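Local coordinates for protein p1 (Rice yellow mottle virus, PDB 6TY0) that suppresses RNA silencing in the host plant as a zinc-finger protein, here represented by its N-terminal part, and probably contributes to the spread of the virus, at residues A[42-47]-A[86-91]; A[6-11]-A[78-83]; A[11-16]-A[47-52]. All coordinates share one frame; numbering follows the deposited sequence.

Contact 1. Residues A[42-47]-A[86-91]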
loop_
_atom_site.group_PDB
_atom_site.type_symbol
_atom_site.label_atom_id
_atom_site.label_comp_id
_atom_site.label_asym_id
_atom_site.label_seq_id
_atom_site.Cartn_x
_atom_site.Cartn_y
_atom_site.Cartn_z
ATOM N N ARG A 42 4.314 -1.903 -14.515
ATOM C CA ARG A 42 4.115 -3.317 -14.802
ATOM C C ARG A 42 4.854 -4.134 -13.779
ATOM O O ARG A 42 5.894 -3.704 -13.272
ATOM C CB ARG A 42 4.655 -3.667 -16.202
ATOM C CG ARG A 42 3.937 -2.927 -17.318
ATOM C CD ARG A 42 4.673 -2.961 -18.646
ATOM N NE ARG A 42 3.769 -2.453 -19.668
ATOM C CZ ARG A 42 2.731 -3.128 -20.183
ATOM N NH1 ARG A 42 2.455 -4.381 -19.811
ATOM N NH2 ARG A 42 1.957 -2.540 -21.095
ATOM N N ASP A 43 4.339 -5.332 -13.540
ATOM C CA ASP A 43 4.932 -6.277 -12.576
ATOM C C ASP A 43 6.408 -6.493 -12.897
ATOM O O ASP A 43 6.723 -6.934 -13.976
ATOM C CB ASP A 43 4.199 -7.619 -12.622
ATOM C CG ASP A 43 2.777 -7.519 -12.141
ATOM O OD1 ASP A 43 2.473 -6.625 -11.334
ATOM O OD2 ASP A 43 1.956 -8.347 -12.552
ATOM N N PRO A 44 7.315 -6.117 -11.983
ATOM C CA PRO A 44 8.727 -6.315 -12.252
ATOM C C PRO A 44 9.246 -7.706 -11.929
ATOM O O PRO A 44 8.685 -8.426 -11.076
ATOM C CB PRO A 44 9.409 -5.356 -11.298
ATOM C CG PRO A 44 8.470 -5.213 -10.181
ATOM C CD PRO A 44 7.099 -5.332 -10.769
ATOM N N SER A 45 10.370 -8.004 -12.564
ATOM C CA SER A 45 11.104 -9.235 -12.413
ATOM C C SER A 45 12.558 -8.871 -12.088
ATOM O O SER A 45 13.192 -8.140 -12.844
ATOM C CB SER A 45 11.002 -10.010 -13.710
ATOM O OG SER A 45 11.630 -11.263 -13.579
ATOM N N LEU A 46 13.052 -9.312 -10.935
ATOM C CA LEU A 46 14.306 -8.827 -10.362
ATOM C C LEU A 46 15.246 -9.977 -10.024
ATOM O O LEU A 46 14.797 -11.121 -9.818
ATOM C CB LEU A 46 14.058 -8.103 -9.060
ATOM C CG LEU A 46 13.019 -6.961 -9.011
ATOM C CD1 LEU A 46 12.833 -6.570 -7.575
ATOM C CD2 LEU A 46 13.435 -5.747 -9.859
ATOM N N ARG A 47 16.537 -9.649 -9.915
ATOM C CA ARG A 47 17.563 -10.584 -9.514
ATOM C C ARG A 47 18.132 -10.057 -8.247
ATOM O O ARG A 47 18.501 -8.882 -8.169
ATOM C CB ARG A 47 18.689 -10.659 -10.554
ATOM C CG ARG A 47 18.296 -11.331 -11.836
ATOM C CD ARG A 47 18.501 -12.826 -11.738
ATOM N NE ARG A 47 17.878 -13.480 -12.877
ATOM C CZ ARG A 47 17.666 -14.788 -12.985
ATOM N NH1 ARG A 47 18.038 -15.631 -12.024
ATOM N NH2 ARG A 47 17.075 -15.257 -14.073
ATOM N N VAL A 86 12.862 -0.706 -6.675
ATOM C CA VAL A 86 12.033 -0.576 -7.879
ATOM C C VAL A 86 11.494 0.841 -7.900
ATOM O O VAL A 86 10.978 1.329 -6.892
ATOM C CB VAL A 86 10.845 -1.544 -7.859
ATOM C CG1 VAL A 86 9.990 -1.394 -9.137
ATOM C CG2 VAL A 86 11.355 -2.970 -7.672
ATOM N N HIS A 87 11.614 1.490 -9.040
ATOM C CA HIS A 87 11.233 2.896 -9.215
ATOM C C HIS A 87 10.331 3.013 -10.395
ATOM O O HIS A 87 10.695 2.616 -11.474
ATOM C CB HIS A 87 12.460 3.750 -9.513
ATOM C CG HIS A 87 13.331 3.924 -8.331
ATOM N ND1 HIS A 87 12.882 4.525 -7.180
ATOM C CD2 HIS A 87 14.607 3.556 -8.094
ATOM C CE1 HIS A 87 13.848 4.521 -6.280
ATOM N NE2 HIS A 87 14.909 3.954 -6.816
ATOM N N PHE A 88 9.134 3.528 -10.176
ATOM C CA PHE A 88 8.234 3.865 -11.268
ATOM C C PHE A 88 8.172 5.368 -11.313
ATOM O O PHE A 88 7.435 5.995 -10.546
ATOM C CB PHE A 88 6.849 3.273 -11.014
ATOM C CG PHE A 88 6.821 1.787 -11.160
ATOM C CD1 PHE A 88 7.052 1.210 -12.397
ATOM C CD2 PHE A 88 6.625 0.976 -10.077
ATOM C CE1 PHE A 88 7.063 -0.174 -12.536
ATOM C CE2 PHE A 88 6.657 -0.408 -10.195
ATOM C CZ PHE A 88 6.859 -0.988 -11.436
ATOM N N ASP A 89 8.998 5.934 -12.196
ATOM C CA ASP A 89 8.972 7.365 -12.524
ATOM C C ASP A 89 8.130 7.514 -13.776
ATOM O O ASP A 89 8.616 7.290 -14.869
ATOM C CB ASP A 89 10.394 7.904 -12.727
ATOM C CG ASP A 89 11.236 7.775 -11.450
ATOM O OD1 ASP A 89 10.788 8.244 -10.402
ATOM O OD2 ASP A 89 12.306 7.164 -11.492
ATOM N N VAL A 90 6.859 7.871 -13.600
ATOM C CA VAL A 90 5.908 7.765 -14.678
ATOM C C VAL A 90 5.014 8.985 -14.682
ATOM O O VAL A 90 5.133 9.825 -13.832
ATOM C CB VAL A 90 5.044 6.499 -14.484
ATOM C CG1 VAL A 90 5.922 5.258 -14.483
ATOM C CG2 VAL A 90 4.214 6.587 -13.205
ATOM N N VAL A 91 4.146 9.077 -15.672
ATOM C CA VAL A 91 3.110 10.108 -15.716
ATOM C C VAL A 91 1.895 9.488 -15.057
ATOM O O VAL A 91 1.415 8.431 -15.495
ATOM C CB VAL A 91 2.802 10.584 -17.158
ATOM C CG1 VAL A 91 1.698 11.613 -17.163
ATOM C CG2 VAL A 91 4.065 11.125 -17.827
#

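Contact 2. Residues A[6-11]-A[78-83]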
loop_
_atom_site.group_PDB
_atom_site.type_symbol
_atom_site.label_atom_id
_atom_site.label_comp_id
_atom_site.label_asym_id
_atom_site.label_seq_id
_atom_site.Cartn_x
_atom_site.Cartn_y
_atom_site.Cartn_z
ATOM N N VAL A 6 5.824 -8.888 -7.724
ATOM C CA VAL A 6 7.260 -8.786 -7.916
ATOM C C VAL A 6 7.881 -10.178 -7.830
ATOM O O VAL A 6 7.713 -10.869 -6.833
ATOM C CB VAL A 6 7.906 -7.942 -6.825
ATOM C CG1 VAL A 6 9.400 -7.822 -7.065
ATOM C CG2 VAL A 6 7.245 -6.566 -6.772
ATOM N N LEU A 7 8.531 -10.599 -8.911
ATOM C CA LEU A 7 9.190 -11.916 -8.985
ATOM C C LEU A 7 10.651 -11.701 -8.698
ATOM O O LEU A 7 11.285 -10.821 -9.299
ATOM C CB LEU A 7 9.034 -12.519 -10.367
ATOM C CG LEU A 7 9.728 -13.863 -10.617
ATOM C CD1 LEU A 7 9.126 -14.990 -9.794
ATOM C CD2 LEU A 7 9.592 -14.176 -12.101
ATOM N N ILE A 8 11.177 -12.429 -7.737
ATOM C CA ILE A 8 12.598 -12.313 -7.406
ATOM C C ILE A 8 13.306 -13.654 -7.633
ATOM O O ILE A 8 12.880 -14.674 -7.092
ATOM C CB ILE A 8 12.752 -11.859 -5.967
ATOM C CG1 ILE A 8 12.170 -10.442 -5.828
ATOM C CG2 ILE A 8 14.210 -11.866 -5.546
ATOM C CD1 ILE A 8 11.813 -10.146 -4.418
ATOM N N ARG A 9 14.350 -13.645 -8.439
ATOM C CA ARG A 9 15.180 -14.860 -8.670
ATOM C C ARG A 9 16.660 -14.578 -8.325
ATOM O O ARG A 9 17.065 -13.418 -8.315
ATOM C CB ARG A 9 15.063 -15.292 -10.119
ATOM C CG ARG A 9 13.658 -15.634 -10.588
ATOM C CD ARG A 9 13.724 -16.521 -11.815
ATOM N NE ARG A 9 12.974 -16.009 -12.959
ATOM C CZ ARG A 9 13.358 -14.990 -13.739
ATOM N NH1 ARG A 9 14.474 -14.318 -13.481
ATOM N NH2 ARG A 9 12.605 -14.621 -14.775
ATOM N N PRO A 10 17.463 -15.628 -8.072
ATOM C CA PRO A 10 18.813 -15.456 -7.535
ATOM C C PRO A 10 19.753 -14.847 -8.575
ATOM O O PRO A 10 19.570 -15.044 -9.782
ATOM C CB PRO A 10 19.269 -16.892 -7.209
ATOM C CG PRO A 10 18.059 -17.762 -7.404
ATOM C CD PRO A 10 17.186 -17.049 -8.384
ATOM N N THR A 11 20.729 -14.086 -8.118
ATOM C CA THR A 11 21.828 -13.644 -9.031
ATOM C C THR A 11 22.660 -14.856 -9.426
ATOM O O THR A 11 22.560 -15.894 -8.772
ATOM C CB THR A 11 22.733 -12.672 -8.297
ATOM O OG1 THR A 11 22.951 -13.164 -6.959
ATOM C CG2 THR A 11 22.072 -11.296 -8.203
ATOM N N LYS A 78 11.794 -13.301 2.417
ATOM C CA LYS A 78 12.665 -14.269 3.057
ATOM C C LYS A 78 13.692 -14.784 2.100
ATOM O O LYS A 78 13.378 -15.113 0.970
ATOM C CB LYS A 78 11.827 -15.449 3.543
ATOM C CG LYS A 78 10.989 -15.107 4.736
ATOM C CD LYS A 78 10.242 -16.329 5.213
ATOM C CE LYS A 78 9.575 -16.007 6.533
ATOM N NZ LYS A 78 8.633 -17.090 6.911
ATOM N N TYR A 79 14.921 -14.884 2.588
ATOM C CA TYR A 79 16.068 -15.496 1.888
ATOM C C TYR A 79 16.618 -14.802 0.678
ATOM O O TYR A 79 17.330 -15.425 -0.131
ATOM C CB TYR A 79 15.786 -16.968 1.517
ATOM C CG TYR A 79 14.942 -17.696 2.535
ATOM C CD1 TYR A 79 15.316 -17.807 3.878
ATOM C CD2 TYR A 79 13.717 -18.230 2.146
ATOM C CE1 TYR A 79 14.482 -18.477 4.799
ATOM C CE2 TYR A 79 12.908 -18.894 3.027
ATOM C CZ TYR A 79 13.280 -19.009 4.341
ATOM O OH TYR A 79 12.360 -19.666 5.130
ATOM N N PHE A 80 16.220 -13.556 0.468
ATOM C CA PHE A 80 16.800 -12.778 -0.606
ATOM C C PHE A 80 17.223 -11.442 0.008
ATOM O O PHE A 80 16.551 -10.884 0.906
ATOM C CB PHE A 80 15.858 -12.573 -1.773
ATOM C CG PHE A 80 15.768 -13.736 -2.677
ATOM C CD1 PHE A 80 16.743 -13.979 -3.592
ATOM C CD2 PHE A 80 14.707 -14.603 -2.592
ATOM C CE1 PHE A 80 16.667 -15.055 -4.450
ATOM C CE2 PHE A 80 14.619 -15.698 -3.433
ATOM C CZ PHE A 80 15.594 -15.922 -4.368
ATOM N N THR A 81 18.348 -10.955 -0.478
ATOM C CA THR A 81 18.939 -9.781 0.098
ATOM C C THR A 81 19.536 -8.895 -1.022
ATOM O O THR A 81 19.670 -9.333 -2.179
ATOM C CB THR A 81 19.914 -10.249 1.211
ATOM O OG1 THR A 81 20.018 -9.225 2.195
ATOM C CG2 THR A 81 21.292 -10.633 0.658
ATOM N N ASN A 82 19.874 -7.635 -0.708
ATOM C CA ASN A 82 20.323 -6.685 -1.764
ATOM C C ASN A 82 19.359 -6.622 -2.924
ATOM O O ASN A 82 19.755 -6.685 -4.092
ATOM C CB ASN A 82 21.684 -7.054 -2.330
ATOM C CG ASN A 82 22.733 -7.168 -1.257
ATOM O OD1 ASN A 82 22.766 -6.367 -0.315
ATOM N ND2 ASN A 82 23.580 -8.203 -1.360
ATOM N N ILE A 83 18.072 -6.529 -2.605
ATOM C CA ILE A 83 17.072 -6.565 -3.640
ATOM C C ILE A 83 17.080 -5.178 -4.339
ATOM O O ILE A 83 16.955 -4.159 -3.677
ATOM C CB ILE A 83 15.688 -6.887 -3.045
ATOM C CG1 ILE A 83 15.730 -8.240 -2.264
ATOM C CG2 ILE A 83 14.658 -6.974 -4.171
ATOM C CD1 ILE A 83 14.460 -8.556 -1.472
#

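Contact 3. Residues A[11-16]-A[47-52]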
loop_
_atom_site.group_PDB
_atom_site.type_symbol
_atom_site.label_atom_id
_atom_site.label_comp_id
_atom_site.label_asym_id
_atom_site.label_seq_id
_atom_site.Cartn_x
_atom_site.Cartn_y
_atom_site.Cartn_z
ATOM N N THR A 11 20.729 -14.086 -8.118
ATOM C CA THR A 11 21.828 -13.644 -9.031
ATOM C C THR A 11 22.660 -14.856 -9.426
ATOM O O THR A 11 22.560 -15.894 -8.772
ATOM C CB THR A 11 22.733 -12.672 -8.297
ATOM O OG1 THR A 11 22.951 -13.164 -6.959
ATOM C CG2 THR A 11 22.072 -11.296 -8.203
ATOM N N GLU A 12 23.481 -14.747 -10.476
ATOM C CA GLU A 12 24.408 -15.856 -10.847
ATOM C C GLU A 12 25.328 -16.298 -9.718
ATOM O O GLU A 12 25.587 -17.465 -9.558
ATOM C CB GLU A 12 25.252 -15.488 -12.058
ATOM C CG GLU A 12 24.435 -15.387 -13.332
ATOM C CD GLU A 12 25.278 -15.020 -14.546
ATOM O OE1 GLU A 12 26.528 -15.034 -14.445
ATOM O OE2 GLU A 12 24.684 -14.719 -15.610
ATOM N N GLN A 13 25.760 -15.367 -8.890
ATOM C CA GLN A 13 26.704 -15.657 -7.835
ATOM C C GLN A 13 26.055 -16.364 -6.688
ATOM O O GLN A 13 26.753 -16.791 -5.767
ATOM C CB GLN A 13 27.304 -14.368 -7.253
ATOM C CG GLN A 13 27.653 -13.304 -8.278
ATOM C CD GLN A 13 26.487 -12.359 -8.595
ATOM O OE1 GLN A 13 26.067 -11.566 -7.748
ATOM N NE2 GLN A 13 25.971 -12.436 -9.824
ATOM N N THR A 14 24.725 -16.427 -6.645
ATOM C CA THR A 14 24.086 -17.128 -5.527
ATOM C C THR A 14 23.196 -18.238 -5.996
ATOM O O THR A 14 22.613 -18.890 -5.158
ATOM C CB THR A 14 23.233 -16.198 -4.627
ATOM O OG1 THR A 14 22.227 -15.557 -5.422
ATOM C CG2 THR A 14 24.113 -15.170 -3.921
ATOM N N ALA A 15 23.107 -18.472 -7.303
ATOM C CA ALA A 15 22.098 -19.388 -7.825
ATOM C C ALA A 15 22.361 -20.853 -7.456
ATOM O O ALA A 15 21.416 -21.640 -7.329
ATOM C CB ALA A 15 21.973 -19.254 -9.326
ATOM N N ALA A 16 23.635 -21.218 -7.296
ATOM C CA ALA A 16 24.004 -22.616 -7.036
ATOM C C ALA A 16 23.545 -22.989 -5.646
ATOM O O ALA A 16 22.915 -24.020 -5.451
ATOM C CB ALA A 16 25.518 -22.805 -7.167
ATOM N N ARG A 47 16.537 -9.649 -9.915
ATOM C CA ARG A 47 17.563 -10.584 -9.514
ATOM C C ARG A 47 18.132 -10.057 -8.247
ATOM O O ARG A 47 18.501 -8.882 -8.169
ATOM C CB ARG A 47 18.689 -10.659 -10.554
ATOM C CG ARG A 47 18.296 -11.331 -11.836
ATOM C CD ARG A 47 18.501 -12.826 -11.738
ATOM N NE ARG A 47 17.878 -13.480 -12.877
ATOM C CZ ARG A 47 17.666 -14.788 -12.985
ATOM N NH1 ARG A 47 18.038 -15.631 -12.024
ATOM N NH2 ARG A 47 17.075 -15.257 -14.073
ATOM N N ALA A 48 18.211 -10.913 -7.240
ATOM C CA ALA A 48 18.818 -10.555 -5.984
ATOM C C ALA A 48 19.619 -11.722 -5.440
ATOM O O ALA A 48 19.560 -12.840 -5.974
ATOM C CB ALA A 48 17.740 -10.169 -4.987
ATOM N N ASP A 49 20.305 -11.474 -4.330
ATOM C CA ASP A 49 21.219 -12.458 -3.750
ATOM C C ASP A 49 20.521 -13.407 -2.794
ATOM O O ASP A 49 20.124 -12.996 -1.704
ATOM C CB ASP A 49 22.326 -11.770 -2.958
ATOM C CG ASP A 49 23.351 -11.077 -3.860
ATOM O OD1 ASP A 49 23.649 -11.562 -4.987
ATOM O OD2 ASP A 49 23.828 -10.020 -3.407
ATOM N N PHE A 50 20.436 -14.676 -3.187
ATOM C CA PHE A 50 19.894 -15.683 -2.296
ATOM C C PHE A 50 20.788 -15.773 -1.069
ATOM O O PHE A 50 21.996 -15.753 -1.163
ATOM C CB PHE A 50 19.761 -17.034 -2.978
ATOM C CG PHE A 50 19.348 -18.127 -2.028
ATOM C CD1 PHE A 50 18.012 -18.273 -1.656
ATOM C CD2 PHE A 50 20.290 -18.999 -1.485
ATOM C CE1 PHE A 50 17.616 -19.237 -0.757
ATOM C CE2 PHE A 50 19.888 -19.987 -0.593
ATOM C CZ PHE A 50 18.552 -20.105 -0.232
ATOM N N ASN A 51 20.188 -15.842 0.092
ATOM C CA ASN A 51 20.935 -16.036 1.294
ATOM C C ASN A 51 20.077 -16.767 2.305
ATOM O O ASN A 51 18.996 -16.287 2.635
ATOM C CB ASN A 51 21.334 -14.701 1.870
ATOM C CG ASN A 51 22.204 -14.857 3.093
ATOM O OD1 ASN A 51 21.864 -15.556 4.043
ATOM N ND2 ASN A 51 23.336 -14.204 3.075
ATOM N N PRO A 52 20.556 -17.916 2.824
ATOM C CA PRO A 52 19.658 -18.791 3.597
ATOM C C PRO A 52 19.281 -18.316 4.962
ATOM O O PRO A 52 18.383 -18.881 5.541
ATOM C CB PRO A 52 20.430 -20.113 3.708
ATOM C CG PRO A 52 21.842 -19.770 3.379
ATOM C CD PRO A 52 21.778 -18.622 2.406
#

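Contact 1. Residues A[42-47]-A[86-91]
P44, just before strand 45-51, meets V86 and F88, and L46 within the strand meets V86. The methyl CD1 of L46 lies 3.9 Å from CG2 of V86, and CD2 of L46 is barely farther from the same methyl; the leucine fork thus straddles one branch of the valine, the two side chains running at a slant to each other. The second valine branch, CG1, is turned anti to the backbone N (chi1 -180°) and meets the pyrrolidine ring of P44 at CG, 4.2 Å away. No hydrogen bond joins the two segments. They belong to different sheets: strand 45-51 sits in the four-stranded mixed sheet beside strand 2-10, whereas strand 86-90 is an outermost strand, within this chain, of the three-stranded sheet and is hydrogen-bonded to strand 54-64, and the contact is side-chain packing from sheet to sheet. F88 presents the edge of its ring. Its CZ approaches the carbonyl O of R42 at 3.4 Å, near the ring plane, and at the same rim reaches CD of P44 at 4.4 Å. The ring also meets that of F62, the two planes inclined by about 30°.

Contact 2. Residues A[6-11]-A[78-83]
I8 presses its branch methyl CG2 onto the face of F80. The methyl stands 3.9 Å from the centroid of the F80 ring and only 16° off the ring normal, a CH-pi contact, although it is shifted toward the CG–CD1 side of the rim: CG and CD1 of F80 are both 3.8 Å from CG2 of I8. CG2 lies anti to the backbone N and CG1 anti to the carbonyl carbon (chi1 -65°), and the CG1 branch ends at CD1, which meets CD1 of I83 at 4.3 Å. The forked isoleucine therefore fits its shorter prong against a flat surface and its longer one against a second aliphatic tip. Strands 2-10 and 80-81 belong to one mixed sheet but are not neighbours in it; strand 45-51 runs between them, and the F80 and I8 side chains bridge the distance without a hydrogen bond, F80 also touching the R9–P10 backbone. There, farther along the ring, CE1 of F80 settles 3.8 Å from N of P10. CB of P10 adds a lighter touch to that same CE1, at 4.2 Å. Apart from R9, partly exposed, the touching residues are buried. Around them V77 of strand 70-77 packs on both I8 and I83, while Y23 and A26 lie against F80.

Contact 3. Residues A[11-16]-A[47-52]
T11 meets strand 45-51 with its backbone and its side chain together. Its N-H bonds to O of A48 at 2.7 Å, with an N-H...O angle of 137°. From there the T11 side chain can be followed outward. CB lies 3.6 Å from OD1 of D49, and at CB the chain forks. The methyl CG2, anti to the carbonyl carbon, sits against OD1 of D49 and O of A48, and its outer side reaches CB of R47 at 4.2 Å. The hydroxyl, set between the backbone N and the carbonyl carbon (chi1 42°), points to D49: OG1 donates to OD1 at 2.6 Å, a short bond, received on the anti lone pair, the one facing away from OD2. OD2 is held in turn by ND2 of N82, and the carboxylate is thereby gripped at both oxygens, which would probably favour its charged form. Segment 11-16 holds the turn after strand 2-10 and the start of helix 15-21, and T14 occupies the N-cap position of that helix, although its side chain makes no capping bond. Instead its OG1 accepts the N-H of F50 at 3.0 Å and a fairly straight 152°, taking up a backbone donor of the strand, while CG2 of T14 lies near O of F50. OG1 of T14 also lies 2.9 Å from OG1 of T11, linking the two hydroxyls. Next to this pair, CB of F50 packs on T14, but its ring leads away toward A18 and V21 of the helix. The guanidinium of R47 likewise turns elsewhere, its NH1 bonding to O of P10.

Strand 45-51 ties the three contacts together: contacts 1 and 3 use its opposite ends, their ranges overlap at R47 and their centres are about 20 Å apart, while contact 2 reaches across it from strand 2-10 to strand 80-81. Contacts 2 and 3 lie close, about 7 Å between centres, with ranges overlapping at T11; together they pack the end of the four-stranded sheet with the helix start. Contact 1, about 15 Å from contact 2, packs the two sheets on each other. Along the chain, contact 3 falls within the span bridged by contact 2, and contact 1 crosses both. Of the three, contact 1 lies nearest the site of C64, C67, C92 and C95, whose zinc ion is about 12 Å from the F88 side chain.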